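Local coordinates for protein 3-hexulose-6-phosphate synthase (Mycobacterium gastri, PDB 3AJX) that is a synthase with a TIM-barrel fold, of the HUMPS family, that binds a magnesium ion, at residues Phe145-Asn148 against Gly149-Ala153; Gly165-Val169 against Ala170-Ala174. The protein carries 1 engineered substitution. All coordinates share one frame; numbering follows the deposited sequence.

Contact 1 of 2, residues Phe145-Asn148 against Gly149-Ala153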
# COMPACT_ATOMS: atom_id res chain seq x y z
N PHE A 145 9.26 -18.05 13.31
CA PHE A 145 9.10 -17.81 11.88
C PHE A 145 9.98 -18.77 11.10
O PHE A 145 11.17 -18.92 11.39
CB PHE A 145 9.50 -16.38 11.50
CG PHE A 145 9.55 -16.16 10.01
CD1 PHE A 145 8.39 -16.19 9.24
CD2 PHE A 145 10.77 -16.00 9.36
CE1 PHE A 145 8.44 -16.06 7.86
CE2 PHE A 145 10.84 -15.87 7.97
CZ PHE A 145 9.67 -15.90 7.22
N ASP A 146 9.39 -19.42 10.10
CA ASP A 146 10.12 -20.38 9.28
C ASP A 146 10.01 -20.02 7.80
O ASP A 146 8.92 -19.82 7.27
CB ASP A 146 9.55 -21.78 9.50
CG ASP A 146 10.35 -22.85 8.79
OD1 ASP A 146 9.94 -24.03 8.85
OD2 ASP A 146 11.38 -22.51 8.17
N LEU A 147 11.16 -19.94 7.14
CA LEU A 147 11.22 -19.61 5.72
C LEU A 147 10.73 -20.75 4.84
O LEU A 147 10.33 -20.54 3.69
CB LEU A 147 12.66 -19.26 5.35
CG LEU A 147 12.94 -18.83 3.91
CD1 LEU A 147 12.26 -17.50 3.63
CD2 LEU A 147 14.43 -18.72 3.68
N ASN A 148 10.76 -21.97 5.38
CA ASN A 148 10.33 -23.14 4.61
C ASN A 148 8.85 -23.12 4.23
O ASN A 148 8.44 -23.80 3.29
CB ASN A 148 10.66 -24.42 5.38
CG ASN A 148 12.14 -24.58 5.64
OD1 ASN A 148 12.96 -24.42 4.73
ND2 ASN A 148 12.50 -24.91 6.88
N GLY A 149 8.06 -22.34 4.95
CA GLY A 149 6.64 -22.24 4.63
C GLY A 149 6.48 -21.56 3.28
O GLY A 149 5.63 -21.93 2.48
N LEU A 150 7.30 -20.54 3.04
CA LEU A 150 7.26 -19.81 1.78
C LEU A 150 7.79 -20.68 0.65
O LEU A 150 7.26 -20.65 -0.46
CB LEU A 150 8.11 -18.53 1.88
CG LEU A 150 7.68 -17.47 2.89
CD1 LEU A 150 8.73 -16.37 2.95
CD2 LEU A 150 6.32 -16.89 2.49
N LEU A 151 8.84 -21.45 0.93
CA LEU A 151 9.42 -22.31 -0.09
C LEU A 151 8.44 -23.41 -0.47
O LEU A 151 8.32 -23.76 -1.65
CB LEU A 151 10.74 -22.92 0.42
CG LEU A 151 11.80 -21.92 0.88
CD1 LEU A 151 13.08 -22.65 1.25
CD2 LEU A 151 12.08 -20.91 -0.22
N ALA A 152 7.74 -23.96 0.52
CA ALA A 152 6.77 -25.01 0.27
C ALA A 152 5.64 -24.47 -0.61
O ALA A 152 5.17 -25.14 -1.53
CB ALA A 152 6.20 -25.54 1.59
N ALA A 153 5.21 -23.25 -0.32
CA ALA A 153 4.14 -22.63 -1.08
C ALA A 153 4.60 -22.38 -2.51
O ALA A 153 3.84 -22.60 -3.45
CB ALA A 153 3.71 -21.32 -0.43
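Leu147 and Leu150 meet methyl to methyl, CD1 to CD1 at 3.8 Å, their side chains crossing at about a right angle where the chain enters helix 148-157. CG of Leu147 lies anti to the backbone N (chi1 -178°), which brings CD1 back to Leu150, although CB starts out away from the helix. CD1 of Leu150 is a bump shared by two neighbours: besides Leu147 it meets the edge of the Phe145 ring near the ring plane, more loosely, at CZ. The Leu151 side chain crosses Asn148 obliquely, its CG resting 3.5 Å from Leu147 O and its CD1 3.9 Å from Asn148 OD1. Val163 of strand 161-164 touches both Leu147 and Leu151, while Ala135 meets Phe145 and Leu150. Two exposed polar side chains, Asp146 and Asn148, meet at the start of the helix. Asn148 N donates almost straight to Asp146 OD2 (2.9 Å, 169°); the N-H meets OD2 from above the carboxylate plane. Asn148 ND2 adds a weak bond to OD1, so both carboxylate oxygens are engaged. Leu151 N and Ala152 N return to Leu147 O and Asn148 O as the helical bonds begin. Asp146 thus caps the amino end of an outer helix of the (beta/alpha)8 barrel, with leucines packed on its inner side.

Contact 2 of 2, residues Gly165-Val169 against Ala170-Ala174. With SO4 (sulfate ion), chain G.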
# COMPACT_ATOMS: atom_id res chain seq x y z
N GLY A 165 11.93 -13.00 2.63
CA GLY A 165 11.63 -13.31 4.02
C GLY A 165 12.88 -13.49 4.85
O GLY A 165 13.08 -14.54 5.47
N GLY A 166 13.72 -12.46 4.88
CA GLY A 166 14.94 -12.53 5.66
C GLY A 166 15.97 -13.47 5.07
O GLY A 166 16.75 -14.08 5.81
N VAL A 167 15.99 -13.59 3.75
CA VAL A 167 16.94 -14.46 3.07
C VAL A 167 18.37 -14.00 3.35
O VAL A 167 18.67 -12.80 3.35
CB VAL A 167 16.70 -14.46 1.54
CG1 VAL A 167 17.75 -15.33 0.86
CG2 VAL A 167 15.31 -15.00 1.24
N LYS A 168 19.24 -14.97 3.61
CA LYS A 168 20.65 -14.71 3.88
C LYS A 168 21.47 -15.75 3.13
O LYS A 168 20.91 -16.70 2.59
CB LYS A 168 20.93 -14.81 5.39
CG LYS A 168 20.13 -13.84 6.25
CD LYS A 168 20.36 -14.10 7.73
CE LYS A 168 19.51 -13.18 8.60
NZ LYS A 168 18.04 -13.37 8.38
N VAL A 169 22.78 -15.58 3.09
CA VAL A 169 23.64 -16.53 2.39
C VAL A 169 23.33 -17.98 2.78
O VAL A 169 23.31 -18.86 1.93
CB VAL A 169 25.13 -16.24 2.67
CG1 VAL A 169 25.99 -17.38 2.14
CG2 VAL A 169 25.53 -14.93 2.01
N ALA A 170 23.08 -18.21 4.07
CA ALA A 170 22.79 -19.55 4.56
C ALA A 170 21.54 -20.17 3.96
O ALA A 170 21.46 -21.40 3.81
CB ALA A 170 22.66 -19.52 6.09
N THR A 171 20.56 -19.35 3.60
CA THR A 171 19.32 -19.86 3.03
C THR A 171 19.18 -19.75 1.51
O THR A 171 18.19 -20.20 0.94
CB THR A 171 18.09 -19.19 3.69
OG1 THR A 171 18.27 -17.77 3.72
CG2 THR A 171 17.90 -19.71 5.12
N ILE A 172 20.17 -19.16 0.85
CA ILE A 172 20.12 -19.04 -0.61
C ILE A 172 19.96 -20.42 -1.26
O ILE A 172 19.15 -20.58 -2.16
CB ILE A 172 21.39 -18.33 -1.16
CG1 ILE A 172 21.26 -16.81 -0.98
CG2 ILE A 172 21.60 -18.67 -2.63
CD1 ILE A 172 20.21 -16.18 -1.90
N PRO A 173 20.74 -21.42 -0.82
CA PRO A 173 20.62 -22.75 -1.42
C PRO A 173 19.21 -23.33 -1.34
O PRO A 173 18.71 -23.90 -2.31
CB PRO A 173 21.63 -23.58 -0.63
CG PRO A 173 22.70 -22.59 -0.33
CD PRO A 173 21.89 -21.38 0.11
N ALA A 174 18.56 -23.17 -0.19
CA ALA A 174 17.21 -23.69 -0.02
C ALA A 174 16.23 -22.96 -0.93
O ALA A 174 15.32 -23.57 -1.49
CB ALA A 174 16.78 -23.54 1.44
S SO4 G . 14.16 -8.83 3.72
O1 SO4 G . 14.65 -8.01 4.85
O2 SO4 G . 12.94 -9.56 4.12
O3 SO4 G . 15.20 -9.80 3.33
O4 SO4 G . 13.86 -7.95 2.58
O HOH W 1 17.41 -16.68 6.15
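Thr171 reaches back to Lys168 in the loop that follows barrel strand 161-164 and leads into helix 172-177, a beta-to-alpha connection of the TIM barrel. Val169 and Ala170 form the exposed corner of this turn: the CB of Val169 points away from residues 170-174, and that of Ala170 away from residues 165-169. Val169 O accepts a weak bond from Ile172 N and lies 3.4 Å from CD of Pro173. Val169 also touches Glu201 and Leu202 of helix 195-204.

Beside this corner, Lys168 N donates to Thr171 OG1 at 3.0 Å in an almost straight bond (177°), and Thr171 N returns a bond to Lys168 O from above the carbonyl plane, so the two residues are tied both ways. The threonine hydroxyl sits between its own backbone N and carbonyl carbon (chi1 48°), a setting that turns OG1 back toward the loop. A water joins OG1 to Gly166 O, which also accepts from Lys168 NZ at 3.0 Å; the lysine chain thereby folds back over its own loop. Gly166 N binds a sulfate ion, probably from the crystallisation liquor, which Gln140, Gly186 and Gly187 also hold. Toward the interior, CG1 of Val167 meets CD1 of Ile172 at 3.8 Å, the two side chains crossing at about a right angle.

Both contacts are partly buried helix entrances on the same side of the barrel, their centres about 11 Å apart. Contact 1 leads into helix 148-157 and contact 2 into helix 172-177, with strand 161-164 between them in the chain. Contact 1 buries Leu150 and Leu151 and exposes polar Asp146 and Asn148; contact 2 buries Val167 and Ile172 but exposes Lys168 and an apolar corner. In contact 1 a carboxylate ahead of the helix accepts a forward N-H; in contact 2 a later hydroxyl, also bound by water, accepts one from the preceding loop, whose Gly166 N holds the sulfate. The two also touch: Leu147 CD2 packs 3.7 Å from Thr171 CB, and Leu151 CD1 lies 3.7 Å from Ala174 O.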